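Local coordinates for possible substrate binding protein of ABC transporter system (Rhodopseudomonas palustris, PDB 3N0X) that probably serves as the periplasmic substrate-binding protein of an ABC transporter, capturing branched-chain amino acids or related ligands for uptake, at residues Ile76-Leu87 with Ile99-Ile110; Phe328-Leu336 with Met366-Lys374. One frame throughout, in Å; residues are numbered along the deposited sequence.

Contact 1: Ile76-Leu87 with Ile99-Ile110; sequences IAIGTSSSAAAL and ILIVEPAVADQI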
loop_
_atom_site.group_PDB
_atom_site.type_symbol
_atom_site.label_atom_id
_atom_site.label_comp_id
_atom_site.label_asym_id
_atom_site.label_seq_id
_atom_site.Cartn_x
_atom_site.Cartn_y
_atom_site.Cartn_z
ATOM N N ILE A 76 -18.839 -6.505 -10.376
ATOM C CA ILE A 76 -17.949 -6.137 -9.293
ATOM C C ILE A 76 -17.046 -5.044 -9.844
ATOM O O ILE A 76 -16.867 -4.929 -11.059
ATOM C CB ILE A 76 -17.160 -7.390 -8.802
ATOM C CG1 ILE A 76 -16.400 -7.096 -7.502
ATOM C CG2 ILE A 76 -16.252 -7.931 -9.887
ATOM C CD1 ILE A 76 -16.068 -8.361 -6.693
ATOM N N ALA A 77 -16.565 -4.173 -8.962
ATOM C CA ALA A 77 -15.665 -3.109 -9.380
ATOM C C ALA A 77 -14.428 -3.108 -8.517
ATOM O O ALA A 77 -14.442 -3.578 -7.372
ATOM C CB ALA A 77 -16.370 -1.734 -9.273
ATOM N N ILE A 78 -13.361 -2.572 -9.105
ATOM C CA ILE A 78 -12.076 -2.345 -8.440
ATOM C C ILE A 78 -11.722 -0.899 -8.642
ATOM O O ILE A 78 -11.853 -0.401 -9.748
ATOM C CB ILE A 78 -10.964 -3.222 -9.092
ATOM C CG1 ILE A 78 -11.310 -4.714 -9.021
ATOM C CG2 ILE A 78 -9.581 -2.954 -8.451
ATOM C CD1 ILE A 78 -10.452 -5.602 -9.990
ATOM N N GLY A 79 -11.329 -0.184 -7.580
ATOM C CA GLY A 79 -10.904 1.204 -7.725
ATOM C C GLY A 79 -10.522 1.806 -6.391
ATOM O O GLY A 79 -10.691 1.149 -5.342
ATOM N N THR A 80 -9.954 3.003 -6.355
ATOM C CA THR A 80 -9.470 3.778 -7.489
ATOM C C THR A 80 -8.141 4.377 -7.041
ATOM O O THR A 80 -7.655 4.066 -5.932
ATOM C CB THR A 80 -10.497 4.864 -7.940
ATOM O OG1 THR A 80 -9.978 5.561 -9.082
ATOM C CG2 THR A 80 -10.818 5.828 -6.846
ATOM N N SER A 81 -7.511 5.185 -7.897
ATOM C CA SER A 81 -6.138 5.592 -7.642
ATOM C C SER A 81 -6.028 6.560 -6.470
ATOM O O SER A 81 -5.090 6.510 -5.682
ATOM C CB SER A 81 -5.513 6.210 -8.889
ATOM O OG SER A 81 -5.849 5.479 -10.062
ATOM N N SER A 82 -6.983 7.475 -6.384
ATOM C CA SER A 82 -7.019 8.524 -5.352
ATOM C C SER A 82 -7.866 8.110 -4.166
ATOM O O SER A 82 -8.996 7.684 -4.375
ATOM C CB SER A 82 -7.618 9.804 -5.960
ATOM O OG SER A 82 -8.107 10.685 -4.972
ATOM N N SER A 83 -7.328 8.211 -2.946
ATOM C CA SER A 83 -8.128 7.932 -1.745
ATOM C C SER A 83 -9.356 8.810 -1.615
ATOM O O SER A 83 -10.418 8.330 -1.176
ATOM C CB SER A 83 -7.328 8.077 -0.464
ATOM O OG SER A 83 -6.400 7.027 -0.325
ATOM N N ALA A 84 -9.245 10.101 -1.947
ATOM C CA ALA A 84 -10.415 10.961 -1.889
ATOM C C ALA A 84 -11.520 10.506 -2.843
ATOM O O ALA A 84 -12.697 10.492 -2.461
ATOM C CB ALA A 84 -10.012 12.453 -2.146
ATOM N N ALA A 85 -11.149 10.074 -4.045
ATOM C CA ALA A 85 -12.129 9.530 -4.973
ATOM C C ALA A 85 -12.719 8.201 -4.433
ATOM O O ALA A 85 -13.912 7.974 -4.522
ATOM C CB ALA A 85 -11.502 9.312 -6.397
ATOM N N ALA A 86 -11.880 7.327 -3.900
ATOM C CA ALA A 86 -12.355 6.050 -3.372
ATOM C C ALA A 86 -13.336 6.256 -2.217
ATOM O O ALA A 86 -14.372 5.575 -2.153
ATOM C CB ALA A 86 -11.170 5.174 -2.953
ATOM N N LEU A 87 -13.032 7.192 -1.321
ATOM C CA LEU A 87 -13.933 7.471 -0.188
ATOM C C LEU A 87 -15.304 7.966 -0.686
ATOM O O LEU A 87 -16.360 7.536 -0.177
ATOM C CB LEU A 87 -13.290 8.493 0.745
ATOM C CG LEU A 87 -12.247 7.943 1.684
ATOM C CD1 LEU A 87 -11.219 9.054 2.106
ATOM C CD2 LEU A 87 -12.961 7.216 2.901
ATOM N N ILE A 99 -20.229 -5.035 -4.886
ATOM C CA ILE A 99 -18.949 -4.941 -4.214
ATOM C C ILE A 99 -18.010 -3.971 -4.931
ATOM O O ILE A 99 -17.951 -3.928 -6.165
ATOM C CB ILE A 99 -18.323 -6.336 -4.089
ATOM C CG1 ILE A 99 -19.113 -7.149 -3.032
ATOM C CG2 ILE A 99 -16.833 -6.242 -3.706
ATOM C CD1 ILE A 99 -18.838 -8.607 -3.140
ATOM N N LEU A 100 -17.243 -3.242 -4.134
ATOM C CA LEU A 100 -16.104 -2.465 -4.597
ATOM C C LEU A 100 -14.872 -2.999 -3.866
ATOM O O LEU A 100 -14.828 -2.993 -2.633
ATOM C CB LEU A 100 -16.304 -0.997 -4.287
ATOM C CG LEU A 100 -15.108 -0.085 -4.623
ATOM C CD1 LEU A 100 -14.765 -0.057 -6.112
ATOM C CD2 LEU A 100 -15.362 1.324 -4.115
ATOM N N ILE A 101 -13.890 -3.465 -4.632
ATOM C CA ILE A 101 -12.597 -3.887 -4.091
ATOM C C ILE A 101 -11.687 -2.683 -4.240
ATOM O O ILE A 101 -11.409 -2.205 -5.351
ATOM C CB ILE A 101 -11.987 -5.098 -4.840
ATOM C CG1 ILE A 101 -12.856 -6.362 -4.608
ATOM C CG2 ILE A 101 -10.543 -5.307 -4.367
ATOM C CD1 ILE A 101 -12.493 -7.517 -5.555
ATOM N N VAL A 102 -11.251 -2.150 -3.115
ATOM C CA VAL A 102 -10.465 -0.925 -3.120
ATOM C C VAL A 102 -9.003 -1.260 -3.385
ATOM O O VAL A 102 -8.384 -2.062 -2.667
ATOM C CB VAL A 102 -10.654 -0.107 -1.832
ATOM C CG1 VAL A 102 -9.701 1.148 -1.856
ATOM C CG2 VAL A 102 -12.157 0.291 -1.701
ATOM N N GLU A 103 -8.483 -0.607 -4.427
ATOM C CA GLU A 103 -7.131 -0.839 -4.931
ATOM C C GLU A 103 -6.833 0.268 -5.915
ATOM O O GLU A 103 -7.550 0.393 -6.904
ATOM C CB GLU A 103 -7.090 -2.198 -5.679
ATOM C CG GLU A 103 -5.768 -2.484 -6.351
ATOM C CD GLU A 103 -4.615 -2.601 -5.385
ATOM O OE1 GLU A 103 -4.697 -3.407 -4.403
ATOM O OE2 GLU A 103 -3.588 -1.926 -5.675
ATOM N N PRO A 104 -5.752 1.029 -5.703
ATOM C CA PRO A 104 -4.735 0.994 -4.636
ATOM C C PRO A 104 -4.961 1.847 -3.400
ATOM O O PRO A 104 -4.145 1.765 -2.489
ATOM C CB PRO A 104 -3.492 1.544 -5.339
ATOM C CG PRO A 104 -4.054 2.528 -6.298
ATOM C CD PRO A 104 -5.344 1.887 -6.824
ATOM N N ALA A 105 -6.036 2.626 -3.371
ATOM C CA ALA A 105 -6.223 3.668 -2.324
ATOM C C ALA A 105 -5.949 3.153 -0.917
ATOM O O ALA A 105 -6.570 2.170 -0.485
ATOM C CB ALA A 105 -7.598 4.272 -2.404
ATOM N N VAL A 106 -5.109 3.880 -0.181
ATOM C CA VAL A 106 -4.602 3.464 1.128
ATOM C C VAL A 106 -5.336 4.045 2.350
ATOM O O VAL A 106 -5.099 3.600 3.453
ATOM C CB VAL A 106 -3.090 3.850 1.299
ATOM C CG1 VAL A 106 -2.244 3.224 0.200
ATOM C CG2 VAL A 106 -2.912 5.392 1.335
ATOM N N ALA A 107 -6.203 5.033 2.183
ATOM C CA ALA A 107 -6.739 5.764 3.336
ATOM C C ALA A 107 -7.359 4.841 4.365
ATOM O O ALA A 107 -8.197 4.002 4.031
ATOM C CB ALA A 107 -7.749 6.806 2.895
ATOM N N ASP A 108 -6.951 4.992 5.623
ATOM C CA ASP A 108 -7.448 4.106 6.678
ATOM C C ASP A 108 -8.956 4.125 6.814
ATOM O O ASP A 108 -9.580 3.096 7.101
ATOM C CB ASP A 108 -6.843 4.489 8.052
ATOM C CG ASP A 108 -5.407 3.952 8.256
ATOM O OD1 ASP A 108 -4.960 3.040 7.520
ATOM O OD2 ASP A 108 -4.707 4.443 9.208
ATOM N N GLN A 109 -9.550 5.298 6.609
ATOM C CA GLN A 109 -10.998 5.466 6.831
ATOM C C GLN A 109 -11.857 4.560 5.933
ATOM O O GLN A 109 -13.013 4.279 6.286
ATOM C CB GLN A 109 -11.401 6.953 6.656
ATOM C CG GLN A 109 -10.710 7.934 7.641
ATOM C CD GLN A 109 -9.172 8.212 7.351
ATOM O OE1 GLN A 109 -8.639 7.945 6.239
ATOM N NE2 GLN A 109 -8.463 8.741 8.380
ATOM N N ILE A 110 -11.306 4.104 4.805
ATOM C CA ILE A 110 -12.021 3.256 3.874
ATOM C C ILE A 110 -12.452 1.953 4.524
ATOM O O ILE A 110 -13.527 1.446 4.202
ATOM C CB ILE A 110 -11.192 3.038 2.605
ATOM C CG1 ILE A 110 -11.093 4.368 1.856
ATOM C CG2 ILE A 110 -11.752 1.886 1.723
ATOM C CD1 ILE A 110 -10.084 4.375 0.665
#
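The shortest polar bond between the two strands runs from Ile101 N to Ala77 O, 2.8 Å and almost straight at 175°. Ala77 N donates in turn to Ile99 O, and Gly79 N to Ile101 O, so strands 76-79 and 100-102 lie side by side in parallel. At Gly79 O the pattern changes: Glu103 N donates to it at 3.0 Å, and the CA-H of Val102 also closes on that oxygen. Gly79 suits this place because a CB would be crowded by CB of Thr80, the residue after a cis peptide bond. On one face of the sheet, Ile76 turns CG1 anti to its backbone nitrogen (chi1 -170°), which carries CD1 to 3.7 Å from Ile99 CG2 and 3.8 Å from Ile101 CD1; helix 283-302 packs against Ile76 and Ile101. Ala77 and Leu100 face helix 58-70, where the small alanine lets Tyr69 approach. Beyond the strands, Ser82 caps helix 83-96 through OG, and Ser83 OG accepts Ala107 N at 3.2 Å. Ala86 CB then meets Ala105 CB at 3.7 Å, two methyls that permit close approach of helix and loop, and Leu87 lays CD2 against Ile110 CG1, 3.6 Å away. This is the parallel beta-alpha-beta crossover characteristic of a type I periplasmic binding protein lobe.

Contact 2: Phe328-Leu336 with Met366-Lys374; sequences FRKEDHQAL and MNIPIKNKK
A mixed polar and apolar contact, centred on Arg329, joins the turn between strands 324-328 and 335-345 to Ile368, Pro369, Ile370 and Asn372 of the irregular C-terminal tail. Arg329 NH1 donates to Ile368 O at 2.8 Å, close to the guanidinium plane, and NH2 adds weak bonds to the same oxygen and to Pro369 O. Asp332 holds another edge of the group, which grips it side-on: NE reaches OD1 at 2.9 Å and NH2 reaches OD2 at 2.8 Å, a salt bridge within the turn that fixes the rotation of the guanidinium. The bend at chi3 (64°) swings the group round towards both sets of acceptors. Apolar carbons cover both faces: Ile370 CG1 lies 3.5 Å above the plane over its centre, and Leu336 CD2 covers the opposite one. A long, flat group with several N-H donors thus suits this site, since an isoleucine and a leucine can sandwich it while its edges bond. With an alanine in place of Arg329, Asp332 would probably be left without its charged mate and Ile368 O without its NH1 bond, so that this part of the tail could shift. Farther along, Asn372 ND2 donates to Glu331 O at 2.9 Å, and a water links Asp332 OD2 to Lys371 N. Leu336 CD2 also packs against Ile368 CG1 at 4.1 Å, the two side chains running in opposite directions, while helix 126-137 touches Ile368 and Pro369. The whole is a beta-hairpin turn, braced by an internal arginine-aspartate salt bridge, fastening an irregular C-terminal tail through backbone carbonyls, the Asn372 amide and isoleucine side chains.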
loop_
_atom_site.group_PDB
_atom_site.type_symbol
_atom_site.label_atom_id
_atom_site.label_comp_id
_atom_site.label_asym_id
_atom_site.label_seq_id
_atom_site.Cartn_x
_atom_site.Cartn_y
_atom_site.Cartn_z
ATOM N N PHE A 328 -8.736 -11.674 3.368
ATOM C CA PHE A 328 -9.702 -10.615 3.704
ATOM C C PHE A 328 -10.214 -10.869 5.112
ATOM O O PHE A 328 -10.907 -11.838 5.376
ATOM C CB PHE A 328 -10.903 -10.579 2.788
ATOM C CG PHE A 328 -10.629 -10.061 1.397
ATOM C CD1 PHE A 328 -10.057 -8.806 1.155
ATOM C CD2 PHE A 328 -11.012 -10.815 0.304
ATOM C CE1 PHE A 328 -9.864 -8.350 -0.103
ATOM C CE2 PHE A 328 -10.837 -10.333 -0.998
ATOM C CZ PHE A 328 -10.263 -9.114 -1.214
ATOM N N ARG A 329 -9.893 -9.972 6.023
ATOM C CA ARG A 329 -10.340 -10.120 7.402
ATOM C C ARG A 329 -11.846 -10.000 7.435
ATOM O O ARG A 329 -12.398 -9.103 6.811
ATOM C CB ARG A 329 -9.670 -9.034 8.239
ATOM C CG ARG A 329 -10.063 -9.060 9.722
ATOM C CD ARG A 329 -8.997 -8.425 10.544
ATOM N NE ARG A 329 -8.799 -6.997 10.251
ATOM C CZ ARG A 329 -7.904 -6.263 10.882
ATOM N NH1 ARG A 329 -7.107 -6.837 11.790
ATOM N NH2 ARG A 329 -7.818 -4.979 10.637
ATOM N N LYS A 330 -12.529 -10.903 8.147
ATOM C CA LYS A 330 -13.987 -10.879 8.225
ATOM C C LYS A 330 -14.557 -9.549 8.756
ATOM O O LYS A 330 -15.573 -9.035 8.234
ATOM C CB LYS A 330 -14.464 -12.052 9.096
ATOM C CG LYS A 330 -15.972 -12.097 9.396
ATOM N N GLU A 331 -13.942 -8.981 9.771
ATOM C CA GLU A 331 -14.540 -7.850 10.487
ATOM C C GLU A 331 -14.621 -6.592 9.643
ATOM O O GLU A 331 -15.654 -5.933 9.604
ATOM C CB GLU A 331 -13.748 -7.506 11.753
ATOM C CG GLU A 331 -13.726 -8.603 12.810
ATOM C CD GLU A 331 -12.516 -9.537 12.725
ATOM O OE1 GLU A 331 -12.216 -10.113 11.650
ATOM O OE2 GLU A 331 -11.873 -9.732 13.779
ATOM N N ASP A 332 -13.517 -6.267 8.976
ATOM C CA ASP A 332 -13.387 -4.982 8.235
ATOM C C ASP A 332 -13.033 -5.113 6.762
ATOM O O ASP A 332 -12.866 -4.100 6.059
ATOM C CB ASP A 332 -12.386 -4.025 8.934
ATOM C CG ASP A 332 -10.969 -4.542 8.959
ATOM O OD1 ASP A 332 -10.744 -5.698 8.536
ATOM O OD2 ASP A 332 -10.073 -3.762 9.412
ATOM N N HIS A 333 -12.987 -6.363 6.308
ATOM C CA HIS A 333 -12.739 -6.685 4.897
ATOM C C HIS A 333 -11.411 -6.163 4.348
ATOM O O HIS A 333 -11.254 -6.048 3.142
ATOM C CB HIS A 333 -13.862 -6.141 4.011
ATOM C CG HIS A 333 -15.219 -6.694 4.313
ATOM N ND1 HIS A 333 -16.343 -6.247 3.647
ATOM C CD2 HIS A 333 -15.631 -7.662 5.166
ATOM C CE1 HIS A 333 -17.396 -6.932 4.072
ATOM N NE2 HIS A 333 -16.999 -7.781 5.010
ATOM N N GLN A 334 -10.459 -5.871 5.227
ATOM C CA GLN A 334 -9.111 -5.433 4.822
ATOM C C GLN A 334 -8.253 -6.661 4.553
ATOM O O GLN A 334 -8.245 -7.611 5.343
ATOM C CB GLN A 334 -8.462 -4.638 5.944
ATOM C CG GLN A 334 -7.000 -4.285 5.707
ATOM C CD GLN A 334 -6.786 -3.356 4.500
ATOM O OE1 GLN A 334 -7.440 -2.328 4.396
ATOM N NE2 GLN A 334 -5.885 -3.739 3.567
ATOM N N ALA A 335 -7.558 -6.661 3.421
ATOM C CA ALA A 335 -6.588 -7.715 3.148
ATOM C C ALA A 335 -5.400 -7.578 4.097
ATOM O O ALA A 335 -4.603 -6.658 3.973
ATOM C CB ALA A 335 -6.103 -7.678 1.686
ATOM N N LEU A 336 -5.247 -8.570 4.963
ATOM C CA LEU A 336 -4.013 -8.744 5.699
ATOM C C LEU A 336 -2.984 -9.340 4.728
ATOM O O LEU A 336 -3.325 -10.112 3.852
ATOM C CB LEU A 336 -4.232 -9.639 6.883
ATOM C CG LEU A 336 -5.289 -9.099 7.868
ATOM C CD1 LEU A 336 -5.308 -10.049 9.077
ATOM C CD2 LEU A 336 -5.045 -7.624 8.273
HETATM N N MSE A 366 2.134 -8.600 12.702
HETATM C CA MSE A 366 1.623 -7.226 12.792
HETATM C C MSE A 366 0.183 -7.273 13.252
HETATM O O MSE A 366 -0.603 -8.022 12.694
HETATM C CB MSE A 366 1.688 -6.513 11.447
HETATM C CG MSE A 366 3.101 -6.332 10.864
HETATM SE SE MSE A 366 3.111 -5.874 9.041
HETATM C CE MSE A 366 2.548 -7.597 8.358
ATOM N N ASN A 367 -0.145 -6.513 14.283
ATOM C CA ASN A 367 -1.531 -6.360 14.743
ATOM C C ASN A 367 -2.150 -5.120 14.081
ATOM O O ASN A 367 -1.833 -3.974 14.444
ATOM C CB ASN A 367 -1.594 -6.196 16.264
ATOM C CG ASN A 367 -3.013 -6.022 16.759
ATOM O OD1 ASN A 367 -3.923 -6.666 16.264
ATOM N ND2 ASN A 367 -3.205 -5.150 17.733
ATOM N N ILE A 368 -3.025 -5.328 13.103
ATOM C CA ILE A 368 -3.618 -4.188 12.373
ATOM C C ILE A 368 -4.958 -3.882 13.082
ATOM O O ILE A 368 -5.862 -4.747 13.142
ATOM C CB ILE A 368 -3.851 -4.503 10.885
ATOM C CG1 ILE A 368 -2.578 -5.080 10.262
ATOM C CG2 ILE A 368 -4.373 -3.273 10.162
ATOM C CD1 ILE A 368 -1.350 -4.224 10.362
ATOM N N PRO A 369 -5.097 -2.657 13.629
ATOM C CA PRO A 369 -6.328 -2.340 14.372
ATOM C C PRO A 369 -7.604 -2.467 13.527
ATOM O O PRO A 369 -7.573 -2.253 12.304
ATOM C CB PRO A 369 -6.125 -0.871 14.793
ATOM C CG PRO A 369 -5.189 -0.300 13.798
ATOM C CD PRO A 369 -4.331 -1.446 13.274
ATOM N N ILE A 370 -8.707 -2.819 14.191
ATOM C CA ILE A 370 -10.041 -2.890 13.593
ATOM C C ILE A 370 -10.748 -1.599 14.032
ATOM O O ILE A 370 -10.898 -1.330 15.231
ATOM C CB ILE A 370 -10.764 -4.158 14.056
ATOM C CG1 ILE A 370 -10.027 -5.396 13.501
ATOM C CG2 ILE A 370 -12.265 -4.153 13.598
ATOM C CD1 ILE A 370 -10.387 -6.744 14.111
ATOM N N LYS A 371 -11.142 -0.780 13.072
ATOM C CA LYS A 371 -11.641 0.573 13.327
ATOM C C LYS A 371 -12.995 0.843 12.700
ATOM O O LYS A 371 -13.413 2.002 12.636
ATOM C CB LYS A 371 -10.650 1.581 12.743
ATOM C CG LYS A 371 -9.221 1.440 13.295
ATOM N N ASN A 372 -13.696 -0.201 12.251
ATOM C CA ASN A 372 -14.997 0.006 11.621
ATOM C C ASN A 372 -16.209 -0.159 12.539
ATOM O O ASN A 372 -17.328 -0.049 12.061
ATOM C CB ASN A 372 -15.136 -0.876 10.382
ATOM C CG ASN A 372 -15.218 -2.348 10.710
ATOM O OD1 ASN A 372 -14.594 -2.842 11.649
ATOM N ND2 ASN A 372 -15.922 -3.075 9.881
ATOM N N LYS A 373 -15.992 -0.383 13.838
ATOM C CA LYS A 373 -17.099 -0.497 14.819
ATOM C C LYS A 373 -17.641 0.902 15.092
ATOM O O LYS A 373 -16.892 1.794 15.470
ATOM C CB LYS A 373 -16.645 -1.183 16.130
ATOM N N LYS A 374 -18.933 1.107 14.862
ATOM C CA LYS A 374 -19.560 2.420 15.103
ATOM C C LYS A 374 -20.293 2.414 16.461
ATOM O O LYS A 374 -20.305 3.418 17.200
ATOM C CB LYS A 374 -20.528 2.774 13.952
ATOM O OXT LYS A 374 -20.900 1.395 16.849
HETATM O O HOH W 1 -10.652 -1.300 10.322
#

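In the fold
From the N terminus, the chain first reaches contact 1, which closes a short loop over helix 83-96 and joins neighbouring strands of the first lobe's mixed sheet. The chain then passes through strand 119-121 at the sheet's edge, builds the four-stranded parallel sheet between residues 142 and 233, and returns to supply helix 283-302 to the first sheet. Contact 2 closes last, spanning a stretch of strands and loops without helix and tying the tail to a hairpin turn. The two loops follow in series, neither nesting nor crossing. Their centres are 15 Å apart and they do not touch, yet Arg121 bonds to Ala105 and Ala107 of one and to Gln334 of the other.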